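Local coordinates for structural polyprotein, VP3 (Israeli acute paralysis virus, PDB 5CDD) that probably serves as a structural building block of the icosahedral virion shell, as one of the jelly-roll capsid proteins cut from the viral polyprotein, at residues F213-G218 / N227-E232. Sequence-based numbering, arbitrary orientation.
Sequences FLKTAG and NWNFHE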
loop_
_atom_site.group_PDB
_atom_site.type_symbol
_atom_site.label_atom_id
_atom_site.label_comp_id
_atom_site.label_asym_id
_atom_site.label_seq_id
_atom_site.Cartn_x
_atom_site.Cartn_y
_atom_site.Cartn_z
ATOM N N PHE B 213 20.146 13.032 39.815
ATOM C CA PHE B 213 21.481 12.976 39.236
ATOM C C PHE B 213 22.361 13.980 39.974
ATOM O O PHE B 213 21.857 14.934 40.570
ATOM C CB PHE B 213 21.442 13.365 37.758
ATOM C CG PHE B 213 20.500 12.543 36.924
ATOM C CD1 PHE B 213 20.815 11.234 36.574
ATOM C CD2 PHE B 213 19.313 13.096 36.452
ATOM C CE1 PHE B 213 19.963 10.489 35.760
ATOM C CE2 PHE B 213 18.456 12.362 35.639
ATOM C CZ PHE B 213 18.783 11.056 35.291
ATOM N N LEU B 214 23.673 13.768 39.931
ATOM C CA LEU B 214 24.620 14.674 40.574
ATOM C C LEU B 214 25.489 15.332 39.509
ATOM O O LEU B 214 25.669 14.785 38.421
ATOM C CB LEU B 214 25.499 13.914 41.570
ATOM C CG LEU B 214 24.823 13.450 42.863
ATOM C CD1 LEU B 214 25.782 12.589 43.662
ATOM C CD2 LEU B 214 24.391 14.657 43.679
ATOM N N LYS B 215 26.023 16.508 39.820
ATOM C CA LYS B 215 26.859 17.231 38.872
ATOM C C LYS B 215 28.152 16.482 38.577
ATOM O O LYS B 215 28.569 15.619 39.346
ATOM C CB LYS B 215 27.160 18.636 39.404
ATOM C CG LYS B 215 25.937 19.556 39.432
ATOM C CD LYS B 215 26.316 20.992 39.785
ATOM C CE LYS B 215 25.142 21.953 39.600
ATOM N NZ LYS B 215 24.016 21.692 40.539
ATOM N N THR B 216 28.783 16.813 37.456
ATOM C CA THR B 216 30.023 16.158 37.059
ATOM C C THR B 216 31.236 17.081 37.102
ATOM O O THR B 216 32.306 16.726 36.613
ATOM C CB THR B 216 29.909 15.585 35.628
ATOM O OG1 THR B 216 29.708 16.662 34.703
ATOM C CG2 THR B 216 28.753 14.596 35.537
ATOM N N ALA B 217 31.066 18.261 37.688
ATOM C CA ALA B 217 32.147 19.234 37.784
ATOM C C ALA B 217 33.332 18.678 38.567
ATOM O O ALA B 217 34.489 18.823 38.162
ATOM C CB ALA B 217 31.635 20.511 38.446
ATOM N N GLY B 218 33.038 18.029 39.688
ATOM C CA GLY B 218 34.097 17.471 40.510
ATOM C C GLY B 218 35.075 18.482 41.092
ATOM O O GLY B 218 34.671 19.525 41.611
ATOM N N ASN B 227 34.025 26.125 45.658
ATOM C CA ASN B 227 34.014 24.754 46.148
ATOM C C ASN B 227 32.594 24.203 46.215
ATOM O O ASN B 227 32.359 23.162 46.822
ATOM C CB ASN B 227 34.664 24.698 47.537
ATOM C CG ASN B 227 33.825 25.376 48.603
ATOM O OD1 ASN B 227 33.357 26.495 48.415
ATOM N ND2 ASN B 227 33.632 24.699 49.728
ATOM N N TRP B 228 31.649 24.894 45.583
ATOM C CA TRP B 228 30.262 24.442 45.614
ATOM C C TRP B 228 29.929 23.323 44.645
ATOM O O TRP B 228 29.160 22.420 44.973
ATOM C CB TRP B 228 29.296 25.597 45.358
ATOM C CG TRP B 228 27.882 25.217 45.675
ATOM C CD1 TRP B 228 27.367 24.955 46.912
ATOM C CD2 TRP B 228 26.796 25.052 44.744
ATOM N NE1 TRP B 228 26.031 24.646 46.812
ATOM C CE2 TRP B 228 25.658 24.699 45.500
ATOM C CE3 TRP B 228 26.681 25.176 43.352
ATOM C CZ2 TRP B 228 24.413 24.461 44.902
ATOM C CZ3 TRP B 228 25.440 24.939 42.761
ATOM C CH2 TRP B 228 24.323 24.589 43.538
ATOM N N ASN B 229 30.481 23.393 43.440
ATOM C CA ASN B 229 30.216 22.361 42.448
ATOM C C ASN B 229 30.831 21.058 42.910
ATOM O O ASN B 229 30.356 19.978 42.565
ATOM C CB ASN B 229 30.799 22.741 41.087
ATOM C CG ASN B 229 30.070 23.901 40.447
ATOM O OD1 ASN B 229 28.850 23.862 40.262
ATOM N ND2 ASN B 229 30.814 24.944 40.102
ATOM N N PHE B 230 31.890 21.174 43.701
ATOM C CA PHE B 230 32.584 20.015 44.231
ATOM C C PHE B 230 31.637 19.200 45.100
ATOM O O PHE B 230 31.512 17.988 44.933
ATOM C CB PHE B 230 33.785 20.462 45.062
ATOM C CG PHE B 230 34.527 19.330 45.702
ATOM C CD1 PHE B 230 35.343 18.500 44.944
ATOM C CD2 PHE B 230 34.379 19.069 47.058
ATOM C CE1 PHE B 230 36.002 17.422 45.528
ATOM C CE2 PHE B 230 35.031 17.995 47.653
ATOM C CZ PHE B 230 35.844 17.169 46.887
ATOM N N HIS B 231 30.966 19.876 46.026
ATOM C CA HIS B 231 30.033 19.218 46.932
ATOM C C HIS B 231 28.794 18.705 46.213
ATOM O O HIS B 231 28.176 17.732 46.643
ATOM C CB HIS B 231 29.624 20.181 48.049
ATOM C CG HIS B 231 30.748 20.549 48.967
ATOM N ND1 HIS B 231 31.421 19.616 49.727
ATOM C CD2 HIS B 231 31.326 21.743 49.236
ATOM C CE1 HIS B 231 32.366 20.221 50.425
ATOM N NE2 HIS B 231 32.330 21.511 50.145
ATOM N N GLU B 232 28.439 19.361 45.114
ATOM C CA GLU B 232 27.272 18.977 44.329
ATOM C C GLU B 232 27.568 17.818 43.380
ATOM O O GLU B 232 26.723 17.447 42.566
ATOM C CB GLU B 232 26.774 20.177 43.517
ATOM C CG GLU B 232 26.207 21.307 44.356
ATOM C CD GLU B 232 24.917 20.915 45.049
ATOM O OE1 GLU B 232 23.917 20.656 44.341
ATOM O OE2 GLU B 232 24.905 20.860 46.298
#
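Lys-215 lays its aliphatic chain alongside Glu-232, the two side chains pointing the same way, with Lys-215 CD 3.8 Å from Glu-232 CB. With CG anti to its carbonyl carbon (chi1 -69°), Lys-215 runs extended to CE and bends only at the last torsion, leaving NZ 3.9 Å from Glu-232 OE1, a long salt bridge. The firmer partner of this ammonium is Gln-150 OE1 of a neighbouring subunit, a hydrogen bond that places the lysine tip at a subunit interface. NZ also stands obliquely beside the six-membered ring of Trp-228, 4.2 Å from CH2. Glu-232, bent at chi2, sets its CG over the centre of one face of that indole. Between the backbones, Lys-215 N donates to Glu-232 O (3.0 Å, N-H...O 145°), joining strand 214-215 to the first residue beyond the helix. Farther along, Ala-217 CB meets Asn-229 CB at 3.6 Å. Gly-218 O accepts a CA-H...O contact from Phe-230 CA (3.4 Å) and lies near the plane of the Phe-230 ring, at its edge. Ser-233 OG is hydrogen-bonded to both Gly-218 N and Asn-229 O, bridging the segments. Strand 214-215 pairs antiparallel with strand 132-144 of the jelly-roll framework, while the single-turn helix 228-231 packs beside it; Phe-230 meets the ring of Phe-234 with the planes at about 60° and touches Ile-171 of strand 171-173.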